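Local coordinates for putative cell adhesion protein (Bacteroides fragilis, PDB 4H40) that is probably a fimbrillin-like building block of a distinct type of bacterial pilus, with a presumed role in cell adhesion, at residues D53-L59 against S73-R79; R118-P122 against Y139-D145; L89-E93 against S104-L108; A154-T158 against V169-Y173. All blocks are in the same frame, centred on the assembly; numbering follows the deposited sequence.

Interaction 1 of 4, residues D53-L59 against S73-R79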
# COMPACT_ATOMS: atom_id res chain seq x y z
N ASP B 53 9.61 -33.33 -0.16
CA ASP B 53 10.12 -34.51 0.51
C ASP B 53 9.73 -34.47 2.00
O ASP B 53 9.92 -33.44 2.65
CB ASP B 53 11.65 -34.57 0.33
CG ASP B 53 12.29 -35.88 0.72
OD1 ASP B 53 12.52 -36.09 1.93
OD2 ASP B 53 12.62 -36.67 -0.18
N GLY B 54 9.15 -35.57 2.50
CA GLY B 54 8.73 -35.70 3.89
C GLY B 54 7.29 -35.31 4.17
O GLY B 54 6.79 -35.54 5.27
N SER B 55 6.63 -34.69 3.18
CA SER B 55 5.22 -34.32 3.29
C SER B 55 4.35 -35.55 3.16
O SER B 55 4.82 -36.60 2.71
CB SER B 55 4.84 -33.27 2.24
OG SER B 55 4.79 -33.81 0.93
N THR B 56 3.10 -35.46 3.61
CA THR B 56 2.18 -36.59 3.54
C THR B 56 0.99 -36.23 2.69
O THR B 56 0.63 -35.05 2.60
CB THR B 56 1.71 -37.06 4.94
OG1 THR B 56 1.00 -36.00 5.60
CG2 THR B 56 2.84 -37.58 5.81
N ILE B 57 0.40 -37.24 2.03
CA ILE B 57 -0.81 -37.07 1.24
C ILE B 57 -1.83 -38.08 1.74
O ILE B 57 -1.45 -39.18 2.10
CB ILE B 57 -0.62 -37.13 -0.32
CG1 ILE B 57 -0.30 -38.52 -0.84
CG2 ILE B 57 0.37 -36.11 -0.85
CD1 ILE B 57 -1.40 -39.06 -1.65
N ARG B 58 -3.10 -37.70 1.78
CA ARG B 58 -4.23 -38.58 2.09
C ARG B 58 -5.02 -38.87 0.82
O ARG B 58 -5.47 -37.94 0.14
CB ARG B 58 -5.17 -38.03 3.17
CG ARG B 58 -6.48 -38.84 3.28
CD ARG B 58 -7.34 -38.49 4.47
NE ARG B 58 -6.60 -38.57 5.73
CZ ARG B 58 -6.47 -39.67 6.47
NH1 ARG B 58 -7.06 -40.80 6.11
NH2 ARG B 58 -5.76 -39.64 7.59
N LEU B 59 -5.24 -40.13 0.54
CA LEU B 59 -6.05 -40.55 -0.58
C LEU B 59 -7.45 -40.83 -0.02
O LEU B 59 -7.57 -41.69 0.85
CB LEU B 59 -5.39 -41.78 -1.22
CG LEU B 59 -5.83 -42.24 -2.60
CD1 LEU B 59 -5.41 -41.27 -3.67
CD2 LEU B 59 -5.20 -43.55 -2.92
N SER B 73 -9.54 -45.35 2.84
CA SER B 73 -8.81 -44.15 3.20
C SER B 73 -7.35 -44.54 3.51
O SER B 73 -7.12 -45.45 4.31
CB SER B 73 -9.48 -43.44 4.38
OG SER B 73 -9.17 -42.06 4.37
N LYS B 74 -6.38 -43.91 2.81
CA LYS B 74 -4.95 -44.24 2.94
C LYS B 74 -4.07 -43.00 2.95
O LYS B 74 -4.33 -42.06 2.20
CB LYS B 74 -4.50 -45.19 1.81
CG LYS B 74 -3.15 -45.90 2.03
CD LYS B 74 -3.28 -47.24 2.73
CE LYS B 74 -2.70 -47.21 4.12
NZ LYS B 74 -2.80 -48.53 4.78
N ALA B 75 -3.01 -43.03 3.77
CA ALA B 75 -2.01 -41.97 3.91
C ALA B 75 -0.67 -42.42 3.34
O ALA B 75 -0.31 -43.59 3.45
CB ALA B 75 -1.86 -41.60 5.37
N TYR B 76 0.06 -41.49 2.70
CA TYR B 76 1.36 -41.80 2.09
C TYR B 76 2.44 -40.81 2.48
O TYR B 76 2.12 -39.65 2.73
CB TYR B 76 1.24 -41.83 0.56
CG TYR B 76 0.40 -42.97 0.04
CD1 TYR B 76 -0.98 -42.85 -0.09
CD2 TYR B 76 0.99 -44.18 -0.33
CE1 TYR B 76 -1.76 -43.90 -0.56
CE2 TYR B 76 0.21 -45.24 -0.79
CZ TYR B 76 -1.17 -45.10 -0.91
OH TYR B 76 -1.95 -46.10 -1.41
N LEU B 77 3.70 -41.27 2.54
CA LEU B 77 4.85 -40.41 2.83
C LEU B 77 5.60 -40.16 1.52
O LEU B 77 5.80 -41.08 0.72
CB LEU B 77 5.77 -41.02 3.90
CG LEU B 77 7.00 -40.19 4.30
CD1 LEU B 77 6.62 -38.98 5.12
CD2 LEU B 77 7.99 -41.01 5.05
N VAL B 78 5.94 -38.89 1.28
CA VAL B 78 6.63 -38.48 0.05
C VAL B 78 8.14 -38.53 0.28
O VAL B 78 8.64 -38.03 1.29
CB VAL B 78 6.17 -37.06 -0.41
CG1 VAL B 78 6.92 -36.59 -1.67
CG2 VAL B 78 4.66 -36.98 -0.63
N ARG B 79 8.85 -39.14 -0.67
CA ARG B 79 10.31 -39.20 -0.73
C ARG B 79 10.72 -39.02 -2.18
O ARG B 79 10.37 -39.85 -3.03
CB ARG B 79 10.91 -40.49 -0.12
CG ARG B 79 10.80 -40.65 1.40
CD ARG B 79 11.50 -39.59 2.24
NE ARG B 79 11.05 -39.67 3.63
CZ ARG B 79 11.25 -38.73 4.55
NH1 ARG B 79 11.89 -37.61 4.24
NH2 ARG B 79 10.80 -38.90 5.79

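Interaction 2 of 4, residues R118-P122 against Y139-D145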
# COMPACT_ATOMS: atom_id res chain seq x y z
N ARG B 118 -10.09 -38.03 -4.08
CA ARG B 118 -9.61 -36.70 -3.73
C ARG B 118 -8.33 -36.84 -2.93
O ARG B 118 -8.07 -37.90 -2.35
CB ARG B 118 -10.67 -35.90 -2.94
CG ARG B 118 -11.98 -35.74 -3.67
CD ARG B 118 -12.74 -34.54 -3.20
NE ARG B 118 -13.39 -33.90 -4.34
CZ ARG B 118 -13.31 -32.61 -4.64
NH1 ARG B 118 -12.65 -31.78 -3.85
NH2 ARG B 118 -13.90 -32.15 -5.72
N ILE B 119 -7.51 -35.78 -2.94
CA ILE B 119 -6.23 -35.74 -2.24
C ILE B 119 -6.20 -34.55 -1.32
O ILE B 119 -6.75 -33.49 -1.65
CB ILE B 119 -4.98 -35.69 -3.20
CG1 ILE B 119 -5.16 -36.46 -4.54
CG2 ILE B 119 -3.66 -36.00 -2.48
CD1 ILE B 119 -5.25 -37.92 -4.44
N LEU B 120 -5.51 -34.71 -0.19
CA LEU B 120 -5.23 -33.71 0.83
C LEU B 120 -3.78 -33.83 1.22
O LEU B 120 -3.26 -34.95 1.31
CB LEU B 120 -6.11 -33.90 2.07
CG LEU B 120 -7.60 -33.77 1.89
CD1 LEU B 120 -8.31 -34.60 2.89
CD2 LEU B 120 -8.07 -32.33 2.00
N SER B 121 -3.12 -32.70 1.48
CA SER B 121 -1.74 -32.69 1.96
C SER B 121 -1.55 -31.47 2.85
O SER B 121 -1.79 -30.35 2.38
CB SER B 121 -0.73 -32.71 0.81
OG SER B 121 0.58 -32.78 1.33
N PRO B 122 -1.24 -31.64 4.16
CA PRO B 122 -0.94 -32.90 4.89
C PRO B 122 -2.10 -33.89 4.95
O PRO B 122 -3.26 -33.51 4.73
CB PRO B 122 -0.60 -32.40 6.31
CG PRO B 122 -0.15 -30.99 6.12
CD PRO B 122 -1.05 -30.47 5.04
N TYR B 139 -1.00 -24.56 5.89
CA TYR B 139 -1.19 -24.75 4.46
C TYR B 139 -1.88 -26.06 4.23
O TYR B 139 -1.66 -26.99 5.00
CB TYR B 139 0.14 -24.72 3.68
CG TYR B 139 0.91 -23.45 3.85
CD1 TYR B 139 0.44 -22.25 3.33
CD2 TYR B 139 2.13 -23.43 4.54
CE1 TYR B 139 1.16 -21.06 3.49
CE2 TYR B 139 2.87 -22.26 4.67
CZ TYR B 139 2.37 -21.07 4.17
OH TYR B 139 3.07 -19.92 4.35
N LEU B 140 -2.75 -26.12 3.21
CA LEU B 140 -3.43 -27.33 2.80
C LEU B 140 -3.53 -27.39 1.31
O LEU B 140 -4.19 -26.56 0.68
CB LEU B 140 -4.81 -27.55 3.44
CG LEU B 140 -5.51 -28.83 2.96
CD1 LEU B 140 -5.16 -30.05 3.80
CD2 LEU B 140 -7.00 -28.62 2.85
N LEU B 141 -2.84 -28.37 0.75
CA LEU B 141 -2.87 -28.68 -0.67
C LEU B 141 -3.93 -29.72 -0.84
O LEU B 141 -4.05 -30.61 -0.00
CB LEU B 141 -1.52 -29.19 -1.16
CG LEU B 141 -0.34 -28.23 -1.19
CD1 LEU B 141 0.88 -28.97 -1.64
CD2 LEU B 141 -0.57 -27.10 -2.16
N ALA B 142 -4.75 -29.59 -1.87
CA ALA B 142 -5.84 -30.53 -2.09
C ALA B 142 -6.34 -30.47 -3.52
O ALA B 142 -5.89 -29.66 -4.34
CB ALA B 142 -6.99 -30.20 -1.13
N THR B 143 -7.30 -31.35 -3.81
CA THR B 143 -8.07 -31.44 -5.04
C THR B 143 -8.91 -30.16 -5.13
O THR B 143 -9.51 -29.74 -4.13
CB THR B 143 -8.94 -32.71 -4.96
OG1 THR B 143 -8.11 -33.87 -4.84
CG2 THR B 143 -9.86 -32.86 -6.15
N ASP B 144 -8.93 -29.51 -6.29
CA ASP B 144 -9.70 -28.29 -6.47
C ASP B 144 -10.55 -28.40 -7.70
O ASP B 144 -10.02 -28.54 -8.80
CB ASP B 144 -8.79 -27.07 -6.55
CG ASP B 144 -9.38 -25.82 -5.94
OD1 ASP B 144 -10.44 -25.39 -6.40
OD2 ASP B 144 -8.75 -25.27 -5.02
N ASP B 145 -11.88 -28.32 -7.53
CA ASP B 145 -12.81 -28.44 -8.65
C ASP B 145 -12.94 -27.12 -9.42
O ASP B 145 -13.57 -27.09 -10.48
CB ASP B 145 -14.17 -28.93 -8.15
CG ASP B 145 -14.26 -30.44 -7.91
OD1 ASP B 145 -13.30 -31.17 -8.25
OD2 ASP B 145 -15.32 -30.89 -7.38

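Interaction 3 of 4, residues L89-E93 against S104-L108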
# COMPACT_ATOMS: atom_id res chain seq x y z
N LEU B 89 5.75 -42.48 -3.41
CA LEU B 89 4.73 -42.49 -2.33
C LEU B 89 4.73 -43.80 -1.53
O LEU B 89 4.46 -44.88 -2.08
CB LEU B 89 3.33 -42.20 -2.90
CG LEU B 89 3.17 -40.87 -3.64
CD1 LEU B 89 1.90 -40.85 -4.47
CD2 LEU B 89 3.15 -39.71 -2.68
N TYR B 90 5.04 -43.70 -0.23
CA TYR B 90 5.15 -44.85 0.66
C TYR B 90 4.01 -44.92 1.66
O TYR B 90 3.84 -43.99 2.44
CB TYR B 90 6.48 -44.82 1.42
CG TYR B 90 7.70 -44.84 0.52
CD1 TYR B 90 8.26 -43.66 0.05
CD2 TYR B 90 8.30 -46.05 0.16
CE1 TYR B 90 9.37 -43.68 -0.79
CE2 TYR B 90 9.41 -46.08 -0.68
CZ TYR B 90 9.95 -44.89 -1.15
OH TYR B 90 11.06 -44.92 -1.96
N PRO B 91 3.26 -46.04 1.70
CA PRO B 91 2.17 -46.15 2.68
C PRO B 91 2.67 -45.88 4.10
O PRO B 91 3.75 -46.33 4.48
CB PRO B 91 1.68 -47.60 2.52
CG PRO B 91 2.05 -47.96 1.13
CD PRO B 91 3.34 -47.25 0.85
N CYS B 92 1.93 -45.08 4.85
CA CYS B 92 2.31 -44.74 6.22
C CYS B 92 1.06 -44.61 7.10
O CYS B 92 -0.07 -44.74 6.62
CB CYS B 92 3.15 -43.46 6.24
SG CYS B 92 2.27 -41.95 5.78
N GLU B 93 1.29 -44.41 8.41
CA GLU B 93 0.25 -44.20 9.40
C GLU B 93 0.45 -42.82 9.98
O GLU B 93 1.58 -42.44 10.29
CB GLU B 93 0.28 -45.29 10.48
CG GLU B 93 -0.18 -46.66 9.99
CD GLU B 93 -1.61 -46.76 9.48
OE1 GLU B 93 -2.51 -46.10 10.04
OE2 GLU B 93 -1.82 -47.54 8.52
N SER B 104 5.05 -48.89 9.90
CA SER B 104 4.11 -49.70 9.12
C SER B 104 3.73 -49.11 7.74
O SER B 104 3.25 -47.97 7.62
CB SER B 104 2.84 -50.01 9.92
OG SER B 104 2.40 -48.94 10.73
N SER B 105 4.02 -49.91 6.70
CA SER B 105 3.78 -49.62 5.29
C SER B 105 2.89 -50.74 4.73
O SER B 105 3.38 -51.72 4.15
CB SER B 105 5.11 -49.50 4.54
OG SER B 105 5.03 -48.67 3.40
N THR B 106 1.58 -50.59 4.95
CA THR B 106 0.54 -51.53 4.55
C THR B 106 -0.06 -51.03 3.22
O THR B 106 -0.67 -49.95 3.20
CB THR B 106 -0.49 -51.70 5.69
OG1 THR B 106 0.18 -52.11 6.89
CG2 THR B 106 -1.60 -52.70 5.35
N PRO B 107 0.11 -51.79 2.11
CA PRO B 107 -0.44 -51.32 0.82
C PRO B 107 -1.96 -51.27 0.77
O PRO B 107 -2.62 -52.08 1.43
CB PRO B 107 0.10 -52.32 -0.22
CG PRO B 107 0.76 -53.39 0.52
CD PRO B 107 0.81 -53.08 1.97
N LEU B 108 -2.50 -50.31 -0.00
CA LEU B 108 -3.93 -50.15 -0.22
C LEU B 108 -4.39 -51.14 -1.28
O LEU B 108 -3.95 -51.07 -2.43
CB LEU B 108 -4.31 -48.69 -0.62
CG LEU B 108 -5.67 -48.44 -1.33
CD1 LEU B 108 -6.85 -48.54 -0.37
CD2 LEU B 108 -5.69 -47.10 -1.93

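Interaction 4 of 4, residues A154-T158 against V169-Y173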
# COMPACT_ATOMS: atom_id res chain seq x y z
N ALA B 154 -11.99 -39.85 -11.67
CA ALA B 154 -12.48 -41.19 -11.41
C ALA B 154 -11.45 -42.19 -11.93
O ALA B 154 -10.68 -41.88 -12.85
CB ALA B 154 -13.83 -41.40 -12.07
N VAL B 155 -11.41 -43.37 -11.31
CA VAL B 155 -10.52 -44.47 -11.68
C VAL B 155 -11.34 -45.74 -11.77
O VAL B 155 -12.22 -45.97 -10.94
CB VAL B 155 -9.30 -44.62 -10.72
CG1 VAL B 155 -9.72 -44.87 -9.26
CG2 VAL B 155 -8.32 -45.69 -11.22
N THR B 156 -11.07 -46.55 -12.80
CA THR B 156 -11.72 -47.85 -12.95
C THR B 156 -10.66 -48.91 -12.67
O THR B 156 -9.61 -48.93 -13.31
CB THR B 156 -12.38 -47.99 -14.33
OG1 THR B 156 -13.31 -46.93 -14.50
CG2 THR B 156 -13.09 -49.33 -14.50
N ILE B 157 -10.92 -49.76 -11.68
CA ILE B 157 -10.02 -50.84 -11.29
C ILE B 157 -10.53 -52.13 -11.94
O ILE B 157 -11.71 -52.47 -11.82
CB ILE B 157 -9.87 -50.92 -9.74
CG1 ILE B 157 -9.39 -49.57 -9.18
CG2 ILE B 157 -8.90 -52.04 -9.35
CD1 ILE B 157 -9.54 -49.37 -7.70
N THR B 158 -9.64 -52.83 -12.67
CA THR B 158 -9.95 -54.07 -13.39
C THR B 158 -9.41 -55.30 -12.65
O THR B 158 -8.42 -55.20 -11.93
CB THR B 158 -9.41 -54.01 -14.83
OG1 THR B 158 -8.06 -53.53 -14.80
CG2 THR B 158 -10.26 -53.13 -15.74
N VAL B 169 -1.94 -55.78 -9.84
CA VAL B 169 -1.74 -54.40 -9.34
C VAL B 169 -2.20 -53.35 -10.36
O VAL B 169 -2.30 -53.64 -11.56
CB VAL B 169 -0.28 -54.10 -8.88
CG1 VAL B 169 0.27 -55.19 -7.97
CG2 VAL B 169 0.65 -53.85 -10.07
N GLN B 170 -2.44 -52.12 -9.88
CA GLN B 170 -2.85 -51.01 -10.74
C GLN B 170 -2.17 -49.72 -10.31
O GLN B 170 -2.06 -49.45 -9.11
CB GLN B 170 -4.37 -50.83 -10.77
CG GLN B 170 -4.87 -50.09 -12.01
CD GLN B 170 -6.34 -50.27 -12.24
OE1 GLN B 170 -6.82 -51.37 -12.53
NE2 GLN B 170 -7.07 -49.18 -12.17
N THR B 171 -1.73 -48.94 -11.29
CA THR B 171 -1.07 -47.65 -11.05
C THR B 171 -2.15 -46.57 -11.08
O THR B 171 -2.92 -46.46 -12.04
CB THR B 171 0.07 -47.41 -12.06
OG1 THR B 171 0.97 -48.53 -12.04
CG2 THR B 171 0.84 -46.14 -11.77
N LEU B 172 -2.22 -45.80 -9.99
CA LEU B 172 -3.15 -44.69 -9.82
C LEU B 172 -2.41 -43.39 -10.06
O LEU B 172 -1.62 -42.96 -9.22
CB LEU B 172 -3.76 -44.75 -8.41
CG LEU B 172 -4.82 -43.71 -8.06
CD1 LEU B 172 -6.16 -44.12 -8.56
CD2 LEU B 172 -4.92 -43.54 -6.58
N TYR B 173 -2.62 -42.78 -11.22
CA TYR B 173 -1.97 -41.51 -11.56
C TYR B 173 -2.74 -40.35 -10.91
O TYR B 173 -3.92 -40.11 -11.23
CB TYR B 173 -1.82 -41.35 -13.08
CG TYR B 173 -0.81 -42.30 -13.69
CD1 TYR B 173 0.56 -42.01 -13.65
CD2 TYR B 173 -1.21 -43.49 -14.28
CE1 TYR B 173 1.50 -42.89 -14.20
CE2 TYR B 173 -0.28 -44.38 -14.84
CZ TYR B 173 1.08 -44.08 -14.78
OH TYR B 173 2.02 -44.94 -15.32

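Interaction 1 of 4, residues D53-L59 against S73-R79
D53 and R79 close one end of this antiparallel hairpin with a salt bridge, R79 NH1 lying 2.8 Å from D53 OD1. The bond uses the syn side of the carboxylate and stays near the guanidinium plane, although the two flat groups are inclined 55° to each other. The R79 chain bends at chi2, which carries the guanidinium back across G54 so that G54 CA sits over one of its faces. The other oxygen, D53 OD2, accepts from the backbone of N80. At the far end R58 NH1 reaches S73 OG at 3.0 Å, close to the guanidinium plane; the remaining nitrogens of R58 are taken by the carbonyls of A123 and K124. Between these ends runs a backbone ladder. I57 and Y76 form one hydrogen-bonded pair, with Y76 N 2.8 Å from I57 O, and L59 and K74 form the next, with L59 N 2.7 Å from K74 O. Beyond the strand proper G54 N still donates to V78 O, and V78 N to S55 O. I57, L59 and Y76 line one face, and V78 CG2 reaches I57 CG2 from farther along the ladder. I57 CG1 packs on Y76 CB at 3.9 Å, and L59 CD2 approaches Y76 CE1 at a slant. On the other face L77 CD1 rests near T56 CG2, and T56 OG1 is engaged by G98 and A123. The hairpin is hemmed in on both sides: strand 113-121 pairs with 56-62, I119 packing on both I57 and L59 and F117 on L59, while strand 88-94 pairs with 74-79.

Interaction 2 of 4, residues R118-P122 against Y139-D145
With chi1 at -61°, T143 holds OG1 beside its own backbone N and turns it to I119, while CG2, anti to that N, is laid over R118. OG1 accepts from I119 N at 2.8 Å, and T143 N returns a bond to I119 O at 3.1 Å. The hydroxyl thus takes the place a backbone carbonyl would have in a regular antiparallel pair, extending the pairing one step past the short strand 141-142. CG2 stands 3.7 Å above the centre of the R118 guanidinium. Beyond it that group points its edge at the D145 carboxylate in a salt bridge whose exact geometry is doubtful in the model. S121 and L141 form the regular hydrogen-bonded pair, S121 N meeting L141 O at 2.7 Å. L120 and A142 face each other in the non-hydrogen-bonded position between, where L120 CD2 touches A142 CB at 3.9 Å and also L140 CD2. A cis peptide then leads into P122, whose CD comes 3.5 Å from Y139 O. The contact is buried between neighbours: strand 56-62 flanks 118-122, with L120 bonded to the R58 backbone and S121 OG to T56 O, W221 adds a cation-pi contact to R118, and strand 177-190 pairs with A142 and L140.

Interaction 3 of 4, residues L89-E93 against S104-L108
The ring of P91 is covered on one face by the hydroxyl of S105, whose OG is 3.4 Å from P91 CD and 3.6 Å from P91 CB. The aromatic ring of Y76 lies against the opposite face. At the ring's edge T106 O approaches P91 CB to 3.4 Å, nearly in the mean plane of the pyrrolidine, and the CA of P107 lies farther out near P91 CG. S105 is rotated so that OG is anti to its backbone N (chi1 -153°), and from above the ring it also donates to P91 O at 2.9 Å. That bond arrives from the side of the carbonyl, at a C=O...OG angle of 125°. The CA of S105 adds a CA-H...O contact to the same oxygen. One step along, S104 OG lies 3.5 Å from E93 CG, a van der Waals approach to a carbon; the hydroxyl itself is hydrogen-bonded to S102 OG. K74 NZ bonds T106 O and makes a weak, long ion pair with E93. Lacking an N-H, P91 cannot donate a backbone bond here, and the loop is fastened instead by a serine hydroxyl and by contacts to the proline ring, a light attachment at the protein surface in place of a strand ladder.

Interaction 4 of 4, residues A154-T158 against V169-Y173
Q170 stretches out from its strand toward 154-158 and sets its amide against the backbone of T156 to T158 almost as another peptide group would. Its CG is anti to the backbone N (chi1 -157°) and the chain stays extended, which lets the amide span the gap between strand axes 8.9 Å apart. NE2 donates to T156 O at 2.8 Å, from above the carbonyl plane by 37°. OE1 receives T158 N at 3.2 Å on an in-plane lone pair, and the hydroxyl of T158, whose side chain crosses that of Q170 at about a right angle, adds a weak bond to the same oxygen. Both ends of the amide are therefore used, which fixes its flip. I157 crosses Q170 at a slant and puts CG1 3.8 Å from NE2. V155 runs past Q170 in the opposite direction and meets L172 roughly at right angles. L172 CD1 packs on both methyls of V155, 3.7 Å from V155 CG1. No backbone bond joins the two strands, which run antiparallel in different sheets: 153-157 pairs with strand 113-121, and 169-173 with strand 14-19. F117 of strand 113-121 touches both V155 and L172, and I16 of strand 14-19 packs on I157.

How the interactions relate
Along the chain the contacts follow in series: interaction 1, then 3, 2 and 4. Interaction 1 is the hub, its centre about 9 Å from that of interaction 3 and about 11 Å from that of interaction 2. Strands 88-94, 74-79, 56-62 and 113-121 lie side by side in that order, carrying backbone pairing from interaction 3 through 1 to 2. Interaction 4 lies farther out, about 18 Å from interaction 1 between centres, yet L59 packs on L172, and strand 153-157 pairs with 113-121, the strand that also carries interaction 2. Together they join neighbouring strands and loops within residues 53-173 of the fimbrillin-like chain; the four-stranded sheet of 197-207, 237-240, 266-275 and 278-287 takes no part.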